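Local coordinates for NH(3)-dependent NAD(+) synthetase (Francisella tularensis subsp. holarctica LVS, PDB 3FIU), which belongs to the NAD synthase family of nucleotide-binding enzymes and holds adenosine monophosphate, pyrophosphate and magnesium in this model, at residues A[24-34]-A[131-142]. Residues are numbered along the deposited sequence; the frame is centred on the assembly and turned at random.
Sequences CMNYPAEGFVI and YAQQYNRIVIGT. With AMP (adenosine monophosphate), chain G.
Ile138 is the main bump, and the end of helix 9-25 and the loop after it, together with Phe32, make its hollow. Its CG2 methyl sits over the centre of the Tyr27 ring, 3.5 Å from the centroid in a CH-pi contact, with Ala29 CB beside it. The other branch runs between backbone N and carbonyl carbon (chi1 56°), which turns CD1 away from the tyrosine, roughly at right angles to CG2, against both Cys24 CA and Phe32 CE2. Farther along, the Ile140 CD1 methyl presses obliquely on Phe32, 3.5 Å from Phe32 CD2, and Cys24 SG lies over one face of that ring, toward its rim. Helix 40-51 packs on this side through Ala49. Backbone bonds zip the strands together, Ile138 N to Gly31 O, Val33 N to Ile138 O (3.0 Å) and Ile140 N to Val33 O. They join the first strand to strand 137-139, outermost in this chain, of a parallel sheet ordered 3-2-1-4, the Rossmann-like core of the HUP clan. On the reverse face Val33 is the bump: CG2 meets Tyr131 CD2 at 3.6 Å, while CG1 rests against both Ala132 CB and Val139 CG2. Next to it Arg137 folds back at chi2 (-64°), laying its CD against the Gly31-Phe32 peptide, and its NH1 reaches Phe32 O at 2.9 Å, the oxygen lying in the guanidinium plane; NH1 also bonds Thr57. A water ties Arg137 NE to Glu30 OE1 and Tyr135 O. Glu30 N donates to Asn136 O at 2.8 Å, just where the chain leaves helix 113-135. At the far end Thr142 CG2 touches Ile34 CD1, and its OG1 lies 2.5 Å from O3' of adenosine monophosphate.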
# COMPACT_ATOMS: atom_id res chain seq x y z
N CYS A 24 -0.12 -10.34 17.46
CA CYS A 24 1.11 -10.78 16.81
C CYS A 24 1.29 -12.30 16.87
O CYS A 24 1.53 -12.95 15.85
CB CYS A 24 2.31 -10.06 17.42
SG CYS A 24 3.89 -10.47 16.72
N MET A 25 1.15 -12.85 18.08
CA MET A 25 1.09 -14.31 18.27
C MET A 25 0.11 -14.97 17.30
O MET A 25 0.48 -15.92 16.60
CB MET A 25 0.67 -14.63 19.71
CG MET A 25 1.71 -14.31 20.76
SD MET A 25 3.25 -15.17 20.42
CE MET A 25 2.73 -16.87 20.71
N ASN A 26 -1.12 -14.45 17.24
CA ASN A 26 -2.17 -15.05 16.42
C ASN A 26 -2.07 -14.75 14.93
O ASN A 26 -2.85 -15.28 14.14
CB ASN A 26 -3.56 -14.62 16.91
CG ASN A 26 -3.90 -15.16 18.30
OD1 ASN A 26 -4.72 -14.57 19.02
ND2 ASN A 26 -3.26 -16.28 18.68
N TYR A 27 -1.12 -13.91 14.53
CA TYR A 27 -1.08 -13.41 13.15
C TYR A 27 -0.91 -14.51 12.10
O TYR A 27 -1.68 -14.55 11.15
CB TYR A 27 -0.01 -12.33 12.98
CG TYR A 27 -0.23 -11.44 11.78
CD1 TYR A 27 -1.11 -10.37 11.84
CD2 TYR A 27 0.47 -11.66 10.58
CE1 TYR A 27 -1.30 -9.52 10.75
CE2 TYR A 27 0.29 -10.81 9.47
CZ TYR A 27 -0.60 -9.74 9.58
OH TYR A 27 -0.81 -8.90 8.50
N PRO A 28 0.08 -15.41 12.26
CA PRO A 28 1.19 -15.53 13.21
C PRO A 28 2.44 -14.78 12.78
O PRO A 28 2.74 -14.72 11.59
CB PRO A 28 1.49 -17.02 13.18
CG PRO A 28 1.23 -17.40 11.77
CD PRO A 28 0.03 -16.58 11.35
N ALA A 29 3.17 -14.24 13.77
CA ALA A 29 4.45 -13.57 13.52
C ALA A 29 5.32 -13.68 14.78
O ALA A 29 4.80 -13.98 15.85
CB ALA A 29 4.24 -12.07 13.16
N GLU A 30 6.61 -13.41 14.65
CA GLU A 30 7.51 -13.50 15.80
C GLU A 30 7.60 -12.16 16.59
O GLU A 30 7.95 -12.15 17.78
CB GLU A 30 8.89 -13.99 15.34
CG GLU A 30 8.88 -15.46 14.86
CD GLU A 30 10.13 -15.85 14.06
OE1 GLU A 30 11.24 -15.32 14.33
OE2 GLU A 30 9.99 -16.71 13.16
N GLY A 31 7.24 -11.05 15.94
CA GLY A 31 7.43 -9.73 16.55
C GLY A 31 7.09 -8.60 15.59
O GLY A 31 6.28 -8.77 14.65
N PHE A 32 7.76 -7.47 15.79
CA PHE A 32 7.37 -6.21 15.20
C PHE A 32 8.51 -5.50 14.53
O PHE A 32 9.69 -5.68 14.86
CB PHE A 32 6.84 -5.27 16.31
CG PHE A 32 5.72 -5.86 17.13
CD1 PHE A 32 5.96 -6.38 18.41
CD2 PHE A 32 4.41 -5.89 16.62
CE1 PHE A 32 4.90 -6.94 19.15
CE2 PHE A 32 3.35 -6.42 17.36
CZ PHE A 32 3.61 -6.97 18.63
N VAL A 33 8.13 -4.64 13.59
CA VAL A 33 9.05 -3.66 13.07
C VAL A 33 8.28 -2.34 12.96
O VAL A 33 7.04 -2.33 12.71
CB VAL A 33 9.71 -4.12 11.72
CG1 VAL A 33 8.67 -4.28 10.61
CG2 VAL A 33 10.87 -3.16 11.27
N ILE A 34 9.01 -1.23 13.13
CA ILE A 34 8.38 0.08 13.17
C ILE A 34 9.36 1.12 12.64
O ILE A 34 10.56 1.00 12.89
CB ILE A 34 7.91 0.43 14.59
CG1 ILE A 34 7.12 1.75 14.57
CG2 ILE A 34 9.11 0.57 15.55
CD1 ILE A 34 6.22 1.91 15.75
N TYR A 131 12.07 -5.78 5.67
CA TYR A 131 12.54 -6.30 6.97
C TYR A 131 11.57 -7.34 7.53
O TYR A 131 11.96 -8.44 7.92
CB TYR A 131 12.73 -5.17 8.00
CG TYR A 131 13.35 -5.69 9.28
CD1 TYR A 131 14.73 -5.72 9.44
CD2 TYR A 131 12.55 -6.21 10.30
CE1 TYR A 131 15.31 -6.23 10.61
CE2 TYR A 131 13.12 -6.72 11.47
CZ TYR A 131 14.51 -6.74 11.61
OH TYR A 131 15.09 -7.24 12.77
N ALA A 132 10.29 -6.97 7.58
CA ALA A 132 9.26 -7.81 8.17
C ALA A 132 9.23 -9.20 7.53
O ALA A 132 9.12 -10.24 8.23
CB ALA A 132 7.89 -7.12 8.00
N GLN A 133 9.32 -9.24 6.20
CA GLN A 133 9.23 -10.53 5.51
C GLN A 133 10.48 -11.35 5.76
O GLN A 133 10.40 -12.57 5.90
CB GLN A 133 8.94 -10.37 4.02
CG GLN A 133 8.64 -11.74 3.35
CD GLN A 133 8.18 -11.63 1.91
OE1 GLN A 133 8.19 -10.54 1.29
NE2 GLN A 133 7.75 -12.76 1.36
N GLN A 134 11.64 -10.68 5.83
CA GLN A 134 12.89 -11.39 6.10
C GLN A 134 12.95 -11.98 7.52
O GLN A 134 13.55 -13.03 7.72
CB GLN A 134 14.10 -10.50 5.84
CG GLN A 134 15.42 -11.23 6.06
CD GLN A 134 16.60 -10.55 5.41
OE1 GLN A 134 16.45 -9.69 4.54
NE2 GLN A 134 17.82 -10.96 5.83
N TYR A 135 12.32 -11.31 8.50
CA TYR A 135 12.44 -11.71 9.92
C TYR A 135 11.13 -12.13 10.57
O TYR A 135 11.04 -12.18 11.80
CB TYR A 135 13.11 -10.60 10.76
CG TYR A 135 14.56 -10.39 10.39
CD1 TYR A 135 15.57 -11.10 11.03
CD2 TYR A 135 14.92 -9.50 9.38
CE1 TYR A 135 16.91 -10.93 10.68
CE2 TYR A 135 16.25 -9.31 9.01
CZ TYR A 135 17.24 -10.03 9.68
OH TYR A 135 18.55 -9.87 9.32
N ASN A 136 10.13 -12.43 9.74
CA ASN A 136 8.76 -12.80 10.21
C ASN A 136 8.18 -11.84 11.25
O ASN A 136 7.78 -12.25 12.34
CB ASN A 136 8.68 -14.26 10.72
CG ASN A 136 7.24 -14.75 10.94
OD1 ASN A 136 6.97 -15.50 11.89
ND2 ASN A 136 6.32 -14.32 10.09
N ARG A 137 8.17 -10.55 10.93
CA ARG A 137 7.58 -9.54 11.81
C ARG A 137 6.31 -9.00 11.22
O ARG A 137 6.07 -9.16 10.03
CB ARG A 137 8.55 -8.35 12.00
CG ARG A 137 9.95 -8.75 12.52
CD ARG A 137 9.93 -9.36 13.94
NE ARG A 137 11.29 -9.73 14.34
CZ ARG A 137 12.19 -8.89 14.86
NH1 ARG A 137 11.86 -7.61 15.10
NH2 ARG A 137 13.41 -9.33 15.16
N ILE A 138 5.50 -8.33 12.04
CA ILE A 138 4.44 -7.50 11.48
C ILE A 138 4.77 -6.01 11.59
O ILE A 138 5.48 -5.61 12.51
CB ILE A 138 3.04 -7.81 12.03
CG1 ILE A 138 2.99 -7.71 13.57
CG2 ILE A 138 2.64 -9.18 11.55
CD1 ILE A 138 1.52 -7.82 14.12
N VAL A 139 4.26 -5.21 10.65
CA VAL A 139 4.59 -3.79 10.57
C VAL A 139 3.57 -3.00 11.37
O VAL A 139 2.36 -3.01 11.07
CB VAL A 139 4.58 -3.28 9.09
CG1 VAL A 139 4.83 -1.76 9.04
CG2 VAL A 139 5.59 -4.03 8.27
N ILE A 140 4.05 -2.30 12.38
CA ILE A 140 3.19 -1.43 13.18
C ILE A 140 3.02 -0.08 12.51
O ILE A 140 4.01 0.65 12.31
CB ILE A 140 3.78 -1.19 14.56
CG1 ILE A 140 3.88 -2.50 15.34
CG2 ILE A 140 2.90 -0.11 15.30
CD1 ILE A 140 4.52 -2.39 16.70
N GLY A 141 1.77 0.27 12.17
CA GLY A 141 1.46 1.61 11.66
C GLY A 141 1.15 2.54 12.83
O GLY A 141 0.61 2.11 13.84
N THR A 142 1.50 3.82 12.68
CA THR A 142 1.49 4.73 13.84
C THR A 142 0.34 5.75 13.81
O THR A 142 0.27 6.62 14.68
CB THR A 142 2.80 5.52 13.94
OG1 THR A 142 2.91 6.36 12.80
CG2 THR A 142 4.03 4.57 14.03
P AMP G . 4.17 11.61 10.27
O1P AMP G . 2.85 11.33 10.98
O2P AMP G . 3.97 11.88 8.76
O3P AMP G . 5.14 12.55 10.90
O5' AMP G . 4.94 10.18 10.19
C5' AMP G . 4.18 8.99 9.89
C4' AMP G . 5.05 7.78 10.18
O4' AMP G . 6.02 7.58 9.15
C3' AMP G . 5.90 7.94 11.44
O3' AMP G . 5.09 7.65 12.57
C2' AMP G . 6.98 6.89 11.21
O2' AMP G . 6.54 5.58 11.61
C1' AMP G . 7.19 6.96 9.70
N9 AMP G . 8.33 7.85 9.41
C8 AMP G . 8.28 9.16 9.03
N7 AMP G . 9.53 9.67 8.87
C5 AMP G . 10.40 8.68 9.19
C6 AMP G . 11.87 8.55 9.21
N6 AMP G . 12.66 9.60 8.92
N1 AMP G . 12.34 7.33 9.56
C2 AMP G . 11.57 6.27 9.88
N3 AMP G . 10.21 6.31 9.86
C4 AMP G . 9.61 7.48 9.52
O HOH W 1 12.03 -12.42 14.20